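Local coordinates for protein N-acetyltransferase (PDB 4M85) that probably transfers an acetyl group from acetyl-coenzyme A to an amine of its acceptor substrate, at residues A[106-118]-A[138-150]. Numbering follows the deposited sequence.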
loop_
_atom_site.group_PDB
_atom_site.type_symbol
_atom_site.label_atom_id
_atom_site.label_comp_id
_atom_site.label_asym_id
_atom_site.label_seq_id
_atom_site.Cartn_x
_atom_site.Cartn_y
_atom_site.Cartn_z
ATOM N N VAL A 106 -0.827 -11.607 -7.885
ATOM C CA VAL A 106 -2.274 -11.735 -7.834
ATOM C C VAL A 106 -2.934 -10.371 -8.065
ATOM O O VAL A 106 -2.462 -9.335 -7.553
ATOM C CB VAL A 106 -2.747 -12.375 -6.509
ATOM C CG1 VAL A 106 -4.272 -12.552 -6.489
ATOM C CG2 VAL A 106 -2.075 -13.736 -6.298
ATOM N N LYS A 107 -4.006 -10.390 -8.854
ATOM C CA LYS A 107 -4.838 -9.236 -9.126
ATOM C C LYS A 107 -5.748 -9.051 -7.912
ATOM O O LYS A 107 -6.677 -9.830 -7.706
ATOM C CB LYS A 107 -5.677 -9.471 -10.405
ATOM C CG LYS A 107 -6.306 -8.221 -11.014
ATOM C CD LYS A 107 -7.031 -8.555 -12.319
ATOM C CE LYS A 107 -7.624 -7.322 -12.996
ATOM N NZ LYS A 107 -8.956 -6.948 -12.448
ATOM N N GLU A 108 -5.471 -8.024 -7.109
ATOM C CA GLU A 108 -6.213 -7.776 -5.864
ATOM C C GLU A 108 -7.497 -6.961 -6.082
ATOM O O GLU A 108 -8.383 -7.007 -5.252
ATOM C CB GLU A 108 -5.305 -7.079 -4.812
ATOM C CG GLU A 108 -3.980 -7.790 -4.505
ATOM C CD GLU A 108 -3.119 -7.079 -3.456
ATOM O OE1 GLU A 108 -3.631 -6.180 -2.748
ATOM O OE2 GLU A 108 -1.916 -7.399 -3.331
ATOM N N ALA A 109 -7.589 -6.236 -7.200
ATOM C CA ALA A 109 -8.664 -5.276 -7.436
ATOM C C ALA A 109 -9.450 -5.560 -8.706
ATOM O O ALA A 109 -9.215 -6.546 -9.385
ATOM C CB ALA A 109 -8.096 -3.877 -7.479
ATOM N N LYS A 110 -10.390 -4.685 -9.026
ATOM C CA LYS A 110 -11.236 -4.871 -10.190
ATOM C C LYS A 110 -11.073 -3.669 -11.105
ATOM O O LYS A 110 -10.677 -2.587 -10.663
ATOM C CB LYS A 110 -12.688 -5.045 -9.758
ATOM C CG LYS A 110 -12.992 -6.403 -9.157
ATOM C CD LYS A 110 -14.439 -6.476 -8.717
ATOM C CE LYS A 110 -14.685 -7.619 -7.741
ATOM N NZ LYS A 110 -16.035 -7.514 -7.109
ATOM N N ASP A 111 -11.372 -3.860 -12.382
ATOM C CA ASP A 111 -11.024 -2.882 -13.394
ATOM C C ASP A 111 -11.790 -1.576 -13.285
ATOM O O ASP A 111 -11.308 -0.550 -13.767
ATOM C CB ASP A 111 -11.220 -3.479 -14.790
ATOM C CG ASP A 111 -10.386 -4.736 -15.017
ATOM O OD1 ASP A 111 -9.279 -4.850 -14.452
ATOM O OD2 ASP A 111 -10.841 -5.616 -15.759
ATOM N N ASP A 112 -12.964 -1.583 -12.659
ATOM C CA ASP A 112 -13.728 -0.329 -12.492
ATOM C C ASP A 112 -13.470 0.383 -11.167
ATOM O O ASP A 112 -14.264 1.252 -10.773
ATOM C CB ASP A 112 -15.239 -0.575 -12.651
ATOM C CG ASP A 112 -15.818 -1.470 -11.561
ATOM O OD1 ASP A 112 -15.110 -2.374 -11.062
ATOM O OD2 ASP A 112 -17.012 -1.291 -11.231
ATOM N N GLU A 113 -12.360 0.048 -10.505
ATOM C CA GLU A 113 -12.033 0.570 -9.166
ATOM C C GLU A 113 -10.741 1.367 -9.123
ATOM O O GLU A 113 -9.787 1.059 -9.825
ATOM C CB GLU A 113 -11.886 -0.584 -8.144
ATOM C CG GLU A 113 -13.129 -1.437 -7.945
ATOM C CD GLU A 113 -12.908 -2.701 -7.153
ATOM O OE1 GLU A 113 -11.748 -3.115 -6.879
ATOM O OE2 GLU A 113 -13.937 -3.315 -6.823
ATOM N N TYR A 114 -10.723 2.396 -8.274
ATOM C CA TYR A 114 -9.481 2.997 -7.831
ATOM C C TYR A 114 -9.101 2.321 -6.506
ATOM O O TYR A 114 -9.689 2.606 -5.442
ATOM C CB TYR A 114 -9.624 4.506 -7.724
ATOM C CG TYR A 114 -8.363 5.211 -8.091
ATOM C CD1 TYR A 114 -8.134 5.656 -9.394
ATOM C CD2 TYR A 114 -7.356 5.406 -7.129
ATOM C CE1 TYR A 114 -6.935 6.286 -9.727
ATOM C CE2 TYR A 114 -6.165 6.049 -7.442
ATOM C CZ TYR A 114 -5.955 6.489 -8.733
ATOM O OH TYR A 114 -4.754 7.110 -8.995
ATOM N N TYR A 115 -8.151 1.389 -6.607
ATOM C CA TYR A 115 -7.793 0.462 -5.526
ATOM C C TYR A 115 -6.840 1.084 -4.534
ATOM O O TYR A 115 -5.783 1.598 -4.902
ATOM C CB TYR A 115 -7.137 -0.817 -6.094
ATOM C CG TYR A 115 -6.717 -1.854 -5.071
ATOM C CD1 TYR A 115 -7.630 -2.363 -4.141
ATOM C CD2 TYR A 115 -5.416 -2.375 -5.062
ATOM C CE1 TYR A 115 -7.263 -3.337 -3.230
ATOM C CE2 TYR A 115 -5.046 -3.345 -4.161
ATOM C CZ TYR A 115 -5.972 -3.803 -3.245
ATOM O OH TYR A 115 -5.622 -4.746 -2.352
ATOM N N ILE A 116 -7.215 1.002 -3.263
ATOM C CA ILE A 116 -6.369 1.421 -2.177
ATOM C C ILE A 116 -5.709 0.145 -1.660
ATOM O O ILE A 116 -6.331 -0.650 -0.970
ATOM C CB ILE A 116 -7.185 2.080 -1.060
ATOM C CG1 ILE A 116 -7.951 3.298 -1.598
ATOM C CG2 ILE A 116 -6.255 2.527 0.048
ATOM C CD1 ILE A 116 -9.018 3.824 -0.676
ATOM N N GLU A 117 -4.440 -0.021 -1.989
ATOM C CA GLU A 117 -3.720 -1.233 -1.683
ATOM C C GLU A 117 -3.264 -1.285 -0.215
ATOM O O GLU A 117 -3.304 -2.343 0.404
ATOM C CB GLU A 117 -2.489 -1.335 -2.605
ATOM C CG GLU A 117 -1.653 -2.594 -2.405
ATOM C CD GLU A 117 -0.228 -2.470 -2.962
ATOM O OE1 GLU A 117 -0.025 -1.893 -4.044
ATOM O OE2 GLU A 117 0.701 -2.968 -2.310
ATOM N N THR A 118 -2.801 -0.154 0.308
ATOM C CA THR A 118 -2.068 -0.113 1.571
ATOM C C THR A 118 -2.418 1.149 2.376
ATOM O O THR A 118 -2.446 2.245 1.817
ATOM C CB THR A 118 -0.524 -0.086 1.324
ATOM O OG1 THR A 118 -0.107 -1.235 0.585
ATOM C CG2 THR A 118 0.210 -0.076 2.612
ATOM N N LEU A 138 -7.850 11.088 0.986
ATOM C CA LEU A 138 -7.720 10.437 -0.308
ATOM C C LEU A 138 -9.082 10.290 -0.990
ATOM O O LEU A 138 -9.192 10.498 -2.205
ATOM C CB LEU A 138 -7.073 9.052 -0.166
ATOM C CG LEU A 138 -6.910 8.223 -1.447
ATOM C CD1 LEU A 138 -5.998 8.951 -2.418
ATOM C CD2 LEU A 138 -6.355 6.835 -1.145
ATOM N N LEU A 139 -10.109 9.894 -0.225
ATOM C CA LEU A 139 -11.453 9.723 -0.804
ATOM C C LEU A 139 -11.982 11.069 -1.294
ATOM O O LEU A 139 -12.583 11.140 -2.343
ATOM C CB LEU A 139 -12.433 9.080 0.189
ATOM C CG LEU A 139 -12.109 7.627 0.609
ATOM C CD1 LEU A 139 -13.015 7.209 1.754
ATOM C CD2 LEU A 139 -12.212 6.624 -0.535
ATOM N N GLU A 140 -11.735 12.145 -0.557
ATOM C CA GLU A 140 -12.143 13.481 -1.014
ATOM C C GLU A 140 -11.415 13.974 -2.300
ATOM O O GLU A 140 -11.945 14.844 -3.006
ATOM C CB GLU A 140 -11.977 14.502 0.132
ATOM C CG GLU A 140 -12.691 15.844 -0.073
ATOM C CD GLU A 140 -11.910 16.892 -0.895
ATOM O OE1 GLU A 140 -10.660 16.862 -0.937
ATOM O OE2 GLU A 140 -12.551 17.800 -1.469
ATOM N N SER A 141 -10.229 13.438 -2.605
ATOM C CA SER A 141 -9.460 13.860 -3.798
ATOM C C SER A 141 -10.150 13.572 -5.157
ATOM O O SER A 141 -9.793 14.181 -6.180
ATOM C CB SER A 141 -8.042 13.235 -3.815
ATOM O OG SER A 141 -8.103 11.860 -4.180
ATOM N N ASN A 142 -11.100 12.640 -5.165
ATOM C CA ASN A 142 -11.863 12.280 -6.372
ATOM C C ASN A 142 -13.166 11.591 -5.993
ATOM O O ASN A 142 -13.174 10.413 -5.615
ATOM C CB ASN A 142 -11.058 11.341 -7.274
ATOM C CG ASN A 142 -11.619 11.247 -8.688
ATOM O OD1 ASN A 142 -12.770 11.612 -8.954
ATOM N ND2 ASN A 142 -10.794 10.754 -9.605
ATOM N N THR A 143 -14.260 12.339 -6.089
ATOM C CA THR A 143 -15.590 11.830 -5.781
ATOM C C THR A 143 -16.329 11.333 -7.036
ATOM O O THR A 143 -17.543 11.070 -6.992
ATOM C CB THR A 143 -16.416 12.904 -5.089
ATOM O OG1 THR A 143 -16.526 14.045 -5.943
ATOM C CG2 THR A 143 -15.736 13.334 -3.801
ATOM N N HIS A 144 -15.585 11.190 -8.134
ATOM C CA HIS A 144 -16.111 10.694 -9.396
ATOM C C HIS A 144 -15.718 9.266 -9.646
ATOM O O HIS A 144 -16.023 8.754 -10.709
ATOM C CB HIS A 144 -15.595 11.542 -10.578
ATOM C CG HIS A 144 -16.196 12.899 -10.626
ATOM N ND1 HIS A 144 -15.923 13.858 -9.676
ATOM C CD2 HIS A 144 -17.100 13.448 -11.473
ATOM C CE1 HIS A 144 -16.618 14.952 -9.947
ATOM N NE2 HIS A 144 -17.347 14.725 -11.027
ATOM N N VAL A 145 -15.062 8.614 -8.682
ATOM C CA VAL A 145 -14.605 7.227 -8.866
ATOM C C VAL A 145 -15.138 6.291 -7.792
ATOM O O VAL A 145 -15.599 6.725 -6.730
ATOM C CB VAL A 145 -13.058 7.092 -8.942
ATOM C CG1 VAL A 145 -12.498 7.821 -10.153
ATOM C CG2 VAL A 145 -12.378 7.604 -7.675
ATOM N N LYS A 146 -15.067 5.002 -8.090
ATOM C CA LYS A 146 -15.331 3.956 -7.113
ATOM C C LYS A 146 -14.012 3.514 -6.509
ATOM O O LYS A 146 -13.155 2.969 -7.210
ATOM C CB LYS A 146 -16.036 2.762 -7.765
ATOM C CG LYS A 146 -16.218 1.577 -6.823
ATOM C CD LYS A 146 -17.517 0.810 -7.078
ATOM C CE LYS A 146 -17.504 -0.008 -8.360
ATOM N NZ LYS A 146 -16.385 -0.977 -8.365
ATOM N N TRP A 147 -13.854 3.764 -5.208
ATOM C CA TRP A 147 -12.682 3.325 -4.479
ATOM C C TRP A 147 -12.919 1.941 -3.915
ATOM O O TRP A 147 -14.045 1.574 -3.536
ATOM C CB TRP A 147 -12.341 4.315 -3.369
ATOM C CG TRP A 147 -12.093 5.706 -3.838
ATOM C CD1 TRP A 147 -13.018 6.663 -4.029
ATOM C CD2 TRP A 147 -10.828 6.312 -4.131
ATOM N NE1 TRP A 147 -12.440 7.815 -4.449
ATOM C CE2 TRP A 147 -11.088 7.638 -4.513
ATOM C CE3 TRP A 147 -9.507 5.865 -4.103
ATOM C CZ2 TRP A 147 -10.087 8.520 -4.876
ATOM C CZ3 TRP A 147 -8.510 6.738 -4.470
ATOM C CH2 TRP A 147 -8.806 8.057 -4.867
ATOM N N SER A 148 -11.875 1.137 -3.897
ATOM C CA SER A 148 -11.948 -0.177 -3.268
ATOM C C SER A 148 -10.759 -0.469 -2.351
ATOM O O SER A 148 -9.710 0.158 -2.450
ATOM C CB SER A 148 -12.068 -1.276 -4.329
ATOM O OG SER A 148 -10.865 -1.465 -5.031
ATOM N N LEU A 149 -10.954 -1.432 -1.451
ATOM C CA LEU A 149 -9.885 -1.935 -0.614
ATOM C C LEU A 149 -10.195 -3.327 -0.117
ATOM O O LEU A 149 -11.334 -3.801 -0.223
ATOM C CB LEU A 149 -9.560 -0.990 0.542
ATOM C CG LEU A 149 -10.565 -0.687 1.632
ATOM C CD1 LEU A 149 -10.743 -1.876 2.577
ATOM C CD2 LEU A 149 -10.122 0.553 2.414
ATOM N N ASN A 150 -9.162 -3.973 0.402
ATOM C CA ASN A 150 -9.253 -5.324 0.920
ATOM C C ASN A 150 -8.862 -5.396 2.392
ATOM O O ASN A 150 -7.732 -5.131 2.754
ATOM C CB ASN A 150 -8.355 -6.221 0.084
ATOM C CG ASN A 150 -8.929 -6.495 -1.290
ATOM O OD1 ASN A 150 -10.125 -6.746 -1.436
ATOM N ND2 ASN A 150 -8.072 -6.479 -2.308
HETATM O O HOH W 1 -6.433 -2.860 0.343
HETATM O O HOH W 2 -5.273 -2.782 3.106
#
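Ser148 and Glu113 show how a buried polar pair can be fixed beside a parallel strand ladder. With its OG between the backbone N and the carbonyl carbon (chi1 72°), Ser148 donates to Glu113 OE1 at 2.6 Å, from above the carboxylate plane; the backbone N of Lys110 meets the same oxygen from the opposite face, while OE2 is held by His182. Two bonds on one oxygen and a third on the other should fix the rotation of the group. On the other face of the sheet the packing is apolar. CB of Tyr114 lies over one face of the Trp147 indole, 4.2 Å from the centroid of its six-membered ring, and Ile116 meets Leu138 tip to tip, CG1 to CD2 at 3.9 Å. Strands 114-121 and 147-152, joined through helix 130-140, form a beta-alpha-beta crossover of the GNAT fold; Tyr114 N to Lys146 O, Ser148 N to Tyr114 O and Ile116 N to Ser148 O are the rungs of the ladder, and Leu138 brings the helix against it. Further along, Asn150 ND2 donates to Glu108 O, almost in its own amide plane (161° at the hydrogen), and more obliquely to Tyr115 OH, whereas OD1 turns to His182. A water accepts from Asn150 N at 2.9 Å and lies near Ile116 O. The solvent side is looser: at the turn from Lys110 to Glu113, exposed up to Asp112, the bent chain of Lys146 brings NZ into a salt bridge with Asp112 OD2 at 3.0 Å, whose hydrogen bond is weak, and approaches Glu113 OE2 at a long 3.7 Å.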